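Local structure of rhamnogalacturonan endolyase YesW (Bacillus subtilis, 2ZUX) at residues N9-I21 with A80-H92. The protein cleaves type I rhamnogalacturonan of plant cell walls by endo-type elimination, requiring calcium or manganese, and releases oligosaccharides. Residues are numbered along the deposited sequence; the frame is centred on the assembly and turned at random.
Sequences NRGLVAVKTDGGI and ASEKASVWAQPYH
The carboxylate of E82 stands in for a neighbouring strand at the loop 9-12, taking backbone amides where the two segments have not yet paired. OE1 of E82 accepts from R10 N at 3.2 Å, on its syn side, and OE2 accepts from L12 N at 3.1 Å, nearly along the C-O axis. The side chain bends at chi2 (-78°) to bring the carboxylate against the amides of R10 and L12, where the amide of N9 stacks on it, the planes 9° apart. N9 OD1 in turn accepts from G11 N, an Asx turn, and water 1 ties OE2 of E82 to L12 O. R10 sends its guanidinium elsewhere, to E31 and the carbonyl of R26. Replacing E82 with an alanine removes the carboxylate and would probably leave the amides of R10 and L12 without these acceptors, and N9's amide without the group it stacks on.

Further along, the strands run parallel, the one parallel pairing in an otherwise antiparallel sheet. W87 N donates to A14 O at 2.8 Å, almost straight at 176°, and W87 O receives K16 N; where the strands part, water 2 bridges A14 N and S85 O. V13 CG2 and V15 CG2 come obliquely to the W87 indole from the same side of its plane, near the rim, V13 CG2 within 3.4 Å of W87 CZ2. On the other side of the sheet, V86 CG1 meets I21 CD1 tip to tip at 3.9 Å. K16 closes the far end, NZ donating to A88 O. Carboxylate and water thus take over where strand pairing fails, joining strand 13-17 to strand 76-87 close to where strand 91-95 enters a different sheet.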
ATOM      1  N   ASN A   9       1.831  10.164  16.501  1.00 12.76           N
ATOM      2  CA  ASN A   9       1.061  10.915  17.484  1.00 13.02           C
ATOM      3  C   ASN A   9      -0.256  10.179  17.766  1.00 12.74           C
ATOM      4  O   ASN A   9      -0.446   9.049  17.315  1.00 12.97           O
ATOM      5  CB  ASN A   9       0.904  12.397  17.080  1.00 13.20           C
ATOM      6  CG  ASN A   9      -0.097  12.625  15.949  1.00 13.39           C
ATOM      7  OD1 ASN A   9      -0.808  11.711  15.515  1.00 12.68           O
ATOM      8  ND2 ASN A   9      -0.169  13.872  15.481  1.00 14.53           N
ATOM      9  N   ARG A  10      -1.166  10.796  18.505  1.00 12.43           N
ATOM     10  CA  ARG A  10      -2.372  10.098  18.928  1.00 12.74           C
ATOM     11  C   ARG A  10      -3.322   9.798  17.764  1.00 12.51           C
ATOM     12  O   ARG A  10      -4.202   8.939  17.879  1.00 12.36           O
ATOM     13  CB  ARG A  10      -3.065  10.903  20.035  1.00 13.02           C
ATOM     14  CG  ARG A  10      -4.243  10.219  20.723  1.00 13.84           C
ATOM     15  CD  ARG A  10      -3.915   8.803  21.179  1.00 15.56           C
ATOM     16  NE  ARG A  10      -2.891   8.773  22.219  1.00 15.44           N
ATOM     17  CZ  ARG A  10      -2.327   7.668  22.700  1.00 15.38           C
ATOM     18  NH1 ARG A  10      -2.672   6.474  22.228  1.00 14.70           N
ATOM     19  NH2 ARG A  10      -1.418   7.753  23.663  1.00 15.96           N
ATOM     20  N   GLY A  11      -3.137  10.492  16.642  1.00 12.45           N
ATOM     21  CA  GLY A  11      -4.008  10.321  15.480  1.00 12.82           C
ATOM     22  C   GLY A  11      -5.448  10.701  15.779  1.00 12.73           C
ATOM     23  O   GLY A  11      -6.377  10.199  15.153  1.00 13.02           O
ATOM     24  N   LEU A  12      -5.638  11.593  16.748  1.00 12.47           N
ATOM     25  CA  LEU A  12      -6.973  11.984  17.181  1.00 12.67           C
ATOM     26  C   LEU A  12      -7.752  12.648  16.045  1.00 12.81           C
ATOM     27  O   LEU A  12      -7.227  13.527  15.361  1.00 13.64           O
ATOM     28  CB  LEU A  12      -6.889  12.909  18.407  1.00 12.66           C
ATOM     29  CG  LEU A  12      -8.206  13.321  19.060  1.00 13.22           C
ATOM     30  CD1 LEU A  12      -8.932  12.117  19.627  1.00 13.91           C
ATOM     31  CD2 LEU A  12      -7.926  14.335  20.160  1.00 13.74           C
ATOM     32  N   VAL A  13      -8.989  12.203  15.848  1.00 12.89           N
ATOM     33  CA  VAL A  13      -9.882  12.767  14.839  1.00 13.52           C
ATOM     34  C   VAL A  13     -11.280  12.926  15.442  1.00 13.67           C
ATOM     35  O   VAL A  13     -11.697  12.115  16.275  1.00 13.75           O
ATOM     36  CB  VAL A  13      -9.899  11.894  13.537  1.00 13.76           C
ATOM     37  CG1 VAL A  13     -10.650  10.586  13.739  1.00 14.61           C
ATOM     38  CG2 VAL A  13     -10.486  12.665  12.367  1.00 14.57           C
ATOM     39  N   ALA A  14     -11.978  13.989  15.047  1.00 13.74           N
ATOM     40  CA  ALA A  14     -13.328  14.269  15.515  1.00 14.00           C
ATOM     41  C   ALA A  14     -14.174  14.656  14.320  1.00 13.71           C
ATOM     42  O   ALA A  14     -13.778  15.510  13.521  1.00 14.33           O
ATOM     43  CB  ALA A  14     -13.324  15.388  16.552  1.00 14.02           C
ATOM     44  N   VAL A  15     -15.321  14.001  14.183  1.00 13.81           N
ATOM     45  CA  VAL A  15     -16.144  14.141  12.991  1.00 14.31           C
ATOM     46  C   VAL A  15     -17.587  14.382  13.400  1.00 15.24           C
ATOM     47  O   VAL A  15     -18.145  13.639  14.211  1.00 15.02           O
ATOM     48  CB  VAL A  15     -16.066  12.880  12.086  1.00 13.55           C
ATOM     49  CG1 VAL A  15     -16.873  13.075  10.801  1.00 13.37           C
ATOM     50  CG2 VAL A  15     -14.616  12.517  11.750  1.00 14.34           C
ATOM     51  N   LYS A  16     -18.182  15.428  12.839  1.00 16.94           N
ATOM     52  CA  LYS A  16     -19.577  15.747  13.092  1.00 18.70           C
ATOM     53  C   LYS A  16     -20.492  14.699  12.461  1.00 18.92           C
ATOM     54  O   LYS A  16     -20.319  14.327  11.294  1.00 18.85           O
ATOM     55  CB  LYS A  16     -19.894  17.140  12.543  1.00 18.82           C
ATOM     56  CG  LYS A  16     -21.236  17.718  12.958  1.00 20.60           C
ATOM     57  CD  LYS A  16     -21.484  19.045  12.235  1.00 21.05           C
ATOM     58  CE  LYS A  16     -21.952  18.826  10.796  1.00 24.33           C
ATOM     59  NZ  LYS A  16     -21.563  19.921   9.857  1.00 25.98           N
ATOM     60  N   THR A  17     -21.448  14.215  13.252  1.00 19.93           N
ATOM     61  CA  THR A  17     -22.504  13.321  12.777  1.00 21.34           C
ATOM     62  C   THR A  17     -23.826  13.816  13.354  1.00 22.15           C
ATOM     63  O   THR A  17     -23.834  14.654  14.258  1.00 22.34           O
ATOM     64  CB  THR A  17     -22.291  11.855  13.235  1.00 21.11           C
ATOM     65  OG1 THR A  17     -22.584  11.741  14.635  1.00 22.08           O
ATOM     66  CG2 THR A  17     -20.858  11.381  12.969  1.00 21.53           C
ATOM     67  N   ASP A  18     -24.934  13.282  12.849  1.00 23.44           N
ATOM     68  CA  ASP A  18     -26.266  13.605  13.368  1.00 24.58           C
ATOM     69  C   ASP A  18     -26.442  13.251  14.847  1.00 24.71           C
ATOM     70  O   ASP A  18     -27.230  13.889  15.551  1.00 25.25           O
ATOM     71  CB  ASP A  18     -27.345  12.908  12.535  1.00 25.20           C
ATOM     72  CG  ASP A  18     -27.493  13.505  11.148  1.00 26.88           C
ATOM     73  OD1 ASP A  18     -27.106  14.677  10.946  1.00 29.14           O
ATOM     74  OD2 ASP A  18     -28.010  12.801  10.257  1.00 30.14           O
ATOM     75  N   GLY A  19     -25.713  12.238  15.311  1.00 24.57           N
ATOM     76  CA  GLY A  19     -25.832  11.762  16.691  1.00 24.19           C
ATOM     77  C   GLY A  19     -24.811  12.347  17.651  1.00 23.72           C
ATOM     78  O   GLY A  19     -24.681  11.884  18.789  1.00 24.94           O
ATOM     79  N   GLY A  20     -24.094  13.369  17.199  1.00 22.96           N
ATOM     80  CA  GLY A  20     -23.046  13.995  17.993  1.00 21.71           C
ATOM     81  C   GLY A  20     -21.694  13.913  17.310  1.00 20.58           C
ATOM     82  O   GLY A  20     -21.603  13.592  16.121  1.00 21.16           O
ATOM     83  N   ILE A  21     -20.641  14.214  18.057  1.00 19.21           N
ATOM     84  CA  ILE A  21     -19.293  14.221  17.506  1.00 18.03           C
ATOM     85  C   ILE A  21     -18.643  12.854  17.703  1.00 17.03           C
ATOM     86  O   ILE A  21     -18.467  12.399  18.833  1.00 17.38           O
ATOM     87  CB  ILE A  21     -18.423  15.333  18.139  1.00 18.14           C
ATOM     88  CG1 ILE A  21     -19.144  16.694  18.081  1.00 18.00           C
ATOM     89  CG2 ILE A  21     -17.037  15.385  17.492  1.00 17.90           C
ATOM     90  CD1 ILE A  21     -19.565  17.151  16.683  1.00 18.84           C
ATOM     91  N   ALA A  80      -1.759  15.554  27.579  1.00 22.16           N
ATOM     92  CA  ALA A  80      -2.763  15.574  26.521  1.00 21.70           C
ATOM     93  C   ALA A  80      -2.158  15.341  25.142  1.00 21.32           C
ATOM     94  O   ALA A  80      -1.025  15.733  24.866  1.00 21.17           O
ATOM     95  CB  ALA A  80      -3.535  16.884  26.545  1.00 22.08           C
ATOM     96  N   SER A  81      -2.934  14.683  24.288  1.00 20.58           N
ATOM     97  CA  SER A  81      -2.605  14.532  22.881  1.00 20.27           C
ATOM     98  C   SER A  81      -2.590  15.890  22.196  1.00 20.71           C
ATOM     99  O   SER A  81      -2.940  16.908  22.800  1.00 20.88           O
ATOM    100  CB  SER A  81      -3.674  13.679  22.209  1.00 19.83           C
ATOM    101  OG  SER A  81      -4.916  14.362  22.219  1.00 18.05           O
ATOM    102  N   GLU A  82      -2.199  15.892  20.926  1.00 20.98           N
ATOM    103  CA  GLU A  82      -2.449  17.024  20.052  1.00 21.20           C
ATOM    104  C   GLU A  82      -3.949  17.344  20.041  1.00 21.33           C
ATOM    105  O   GLU A  82      -4.788  16.461  20.244  1.00 20.91           O
ATOM    106  CB  GLU A  82      -1.929  16.729  18.636  1.00 21.11           C
ATOM    107  CG  GLU A  82      -2.771  15.747  17.796  1.00 21.15           C
ATOM    108  CD  GLU A  82      -2.585  14.264  18.141  1.00 20.51           C
ATOM    109  OE1 GLU A  82      -1.704  13.912  18.970  1.00 20.52           O
ATOM    110  OE2 GLU A  82      -3.342  13.449  17.556  1.00 17.78           O
ATOM    111  N   LYS A  83      -4.282  18.612  19.825  1.00 21.63           N
ATOM    112  CA  LYS A  83      -5.673  19.045  19.731  1.00 21.80           C
ATOM    113  C   LYS A  83      -6.283  18.676  18.384  1.00 21.49           C
ATOM    114  O   LYS A  83      -5.629  18.803  17.349  1.00 21.62           O
ATOM    115  CB  LYS A  83      -5.780  20.557  19.932  1.00 22.31           C
ATOM    116  CG  LYS A  83      -5.516  21.010  21.349  1.00 24.03           C
ATOM    117  CD  LYS A  83      -5.729  22.512  21.503  1.00 26.61           C
ATOM    118  CE  LYS A  83      -5.555  22.946  22.953  1.00 28.03           C
ATOM    119  NZ  LYS A  83      -6.592  22.353  23.850  1.00 30.23           N
ATOM    120  N   ALA A  84      -7.533  18.222  18.410  1.00 20.82           N
ATOM    121  CA  ALA A  84      -8.275  17.928  17.187  1.00 20.38           C
ATOM    122  C   ALA A  84      -9.511  18.805  17.064  1.00 20.42           C
ATOM    123  O   ALA A  84     -10.310  18.903  17.993  1.00 20.64           O
ATOM    124  CB  ALA A  84      -8.670  16.448  17.137  1.00 20.19           C
ATOM    125  N   SER A  85      -9.669  19.442  15.909  1.00 20.19           N
ATOM    126  CA  SER A  85     -10.897  20.170  15.620  1.00 20.32           C
ATOM    127  C   SER A  85     -11.896  19.233  14.941  1.00 19.73           C
ATOM    128  O   SER A  85     -11.538  18.121  14.541  1.00 20.14           O
ATOM    129  CB  SER A  85     -10.611  21.402  14.755  1.00 20.72           C
ATOM    130  OG  SER A  85      -9.961  21.039  13.553  1.00 22.62           O
ATOM    131  N   VAL A  86     -13.144  19.673  14.825  1.00 18.58           N
ATOM    132  CA  VAL A  86     -14.223  18.833  14.303  1.00 17.76           C
ATOM    133  C   VAL A  86     -14.352  18.967  12.790  1.00 17.06           C
ATOM    134  O   VAL A  86     -14.487  20.081  12.263  1.00 17.03           O
ATOM    135  CB  VAL A  86     -15.587  19.182  14.964  1.00 17.76           C
ATOM    136  CG1 VAL A  86     -16.729  18.413  14.320  1.00 18.39           C
ATOM    137  CG2 VAL A  86     -15.548  18.907  16.465  1.00 17.61           C
ATOM    138  N   TRP A  87     -14.320  17.832  12.093  1.00 16.08           N
ATOM    139  CA  TRP A  87     -14.576  17.813  10.658  1.00 15.52           C
ATOM    140  C   TRP A  87     -16.037  18.126  10.398  1.00 15.92           C
ATOM    141  O   TRP A  87     -16.928  17.406  10.855  1.00 16.22           O
ATOM    142  CB  TRP A  87     -14.301  16.431  10.082  1.00 14.93           C
ATOM    143  CG  TRP A  87     -12.889  15.950  10.092  1.00 14.27           C
ATOM    144  CD1 TRP A  87     -11.824  16.461  10.785  1.00 14.66           C
ATOM    145  CD2 TRP A  87     -12.403  14.812   9.383  1.00 13.49           C
ATOM    146  NE1 TRP A  87     -10.697  15.702  10.537  1.00 14.59           N
ATOM    147  CE2 TRP A  87     -11.029  14.689   9.673  1.00 13.84           C
ATOM    148  CE3 TRP A  87     -13.001  13.887   8.521  1.00 12.94           C
ATOM    149  CZ2 TRP A  87     -10.242  13.666   9.131  1.00 14.15           C
ATOM    150  CZ3 TRP A  87     -12.220  12.875   7.981  1.00 13.83           C
ATOM    151  CH2 TRP A  87     -10.856  12.771   8.292  1.00 14.59           C
ATOM    152  N   ALA A  88     -16.276  19.181   9.630  1.00 16.25           N
ATOM    153  CA  ALA A  88     -17.634  19.597   9.316  1.00 16.28           C
ATOM    154  C   ALA A  88     -18.275  18.758   8.210  1.00 16.11           C
ATOM    155  O   ALA A  88     -19.484  18.847   7.982  1.00 17.23           O
ATOM    156  CB  ALA A  88     -17.659  21.069   8.953  1.00 16.80           C
ATOM    157  N   GLN A  89     -17.461  17.948   7.533  1.00 14.94           N
ATOM    158  CA  GLN A  89     -17.932  16.997   6.523  1.00 14.37           C
ATOM    159  C   GLN A  89     -17.432  15.595   6.905  1.00 13.59           C
ATOM    160  O   GLN A  89     -16.506  15.477   7.712  1.00 13.68           O
ATOM    161  CB  GLN A  89     -17.422  17.394   5.139  1.00 13.90           C
ATOM    162  CG  GLN A  89     -17.952  18.746   4.639  1.00 15.06           C
ATOM    163  CD  GLN A  89     -17.181  19.261   3.449  1.00 15.55           C
ATOM    164  OE1 GLN A  89     -15.948  19.312   3.467  1.00 17.83           O
ATOM    165  NE2 GLN A  89     -17.898  19.652   2.407  1.00 14.95           N
ATOM    166  N   PRO A  90     -18.063  14.526   6.365  1.00 13.84           N
ATOM    167  CA  PRO A  90     -17.614  13.152   6.689  1.00 13.50           C
ATOM    168  C   PRO A  90     -16.208  12.803   6.172  1.00 13.13           C
ATOM    169  O   PRO A  90     -15.658  11.747   6.508  1.00 13.21           O
ATOM    170  CB  PRO A  90     -18.670  12.262   6.021  1.00 13.89           C
ATOM    171  CG  PRO A  90     -19.836  13.169   5.729  1.00 15.21           C
ATOM    172  CD  PRO A  90     -19.247  14.521   5.488  1.00 13.87           C
ATOM    173  N   TYR A  91     -15.649  13.687   5.360  1.00 12.73           N
ATOM    174  CA  TYR A  91     -14.298  13.553   4.842  1.00 12.60           C
ATOM    175  C   TYR A  91     -13.531  14.840   5.085  1.00 12.47           C
ATOM    176  O   TYR A  91     -14.129  15.913   5.246  1.00 12.65           O
ATOM    177  CB  TYR A  91     -14.321  13.254   3.339  1.00 12.99           C
ATOM    178  CG  TYR A  91     -15.121  14.251   2.527  1.00 12.74           C
ATOM    179  CD1 TYR A  91     -14.545  15.435   2.068  1.00 13.19           C
ATOM    180  CD2 TYR A  91     -16.452  14.004   2.216  1.00 12.75           C
ATOM    181  CE1 TYR A  91     -15.285  16.355   1.327  1.00 13.03           C
ATOM    182  CE2 TYR A  91     -17.199  14.912   1.477  1.00 13.08           C
ATOM    183  CZ  TYR A  91     -16.603  16.079   1.035  1.00 13.36           C
ATOM    184  OH  TYR A  91     -17.341  16.981   0.298  1.00 14.75           O
ATOM    185  N   HIS A  92     -12.209  14.734   5.078  1.00 12.40           N
ATOM    186  CA  HIS A  92     -11.339  15.884   5.154  1.00 12.76           C
ATOM    187  C   HIS A  92     -10.729  16.118   3.775  1.00 12.85           C
ATOM    188  O   HIS A  92     -10.172  15.196   3.176  1.00 12.62           O
ATOM    189  CB  HIS A  92     -10.232  15.630   6.167  1.00 12.94           C
ATOM    190  CG  HIS A  92      -9.260  16.752   6.269  1.00 13.76           C
ATOM    191  ND1 HIS A  92      -8.001  16.714   5.709  1.00 15.88           N
ATOM    192  CD2 HIS A  92      -9.387  17.974   6.832  1.00 13.62           C
ATOM    193  CE1 HIS A  92      -7.387  17.859   5.947  1.00 14.32           C
ATOM    194  NE2 HIS A  92      -8.208  18.642   6.624  1.00 17.00           N
TER
HETATM  195  O   HOH W   1      -4.674  14.533  15.470  1.00 17.18           O
HETATM  196  O   HOH W   2     -10.304  16.000  13.726  1.00 17.35           O
HETATM  197  O   HOH W   3     -19.156  15.774   9.412  1.00 26.17           O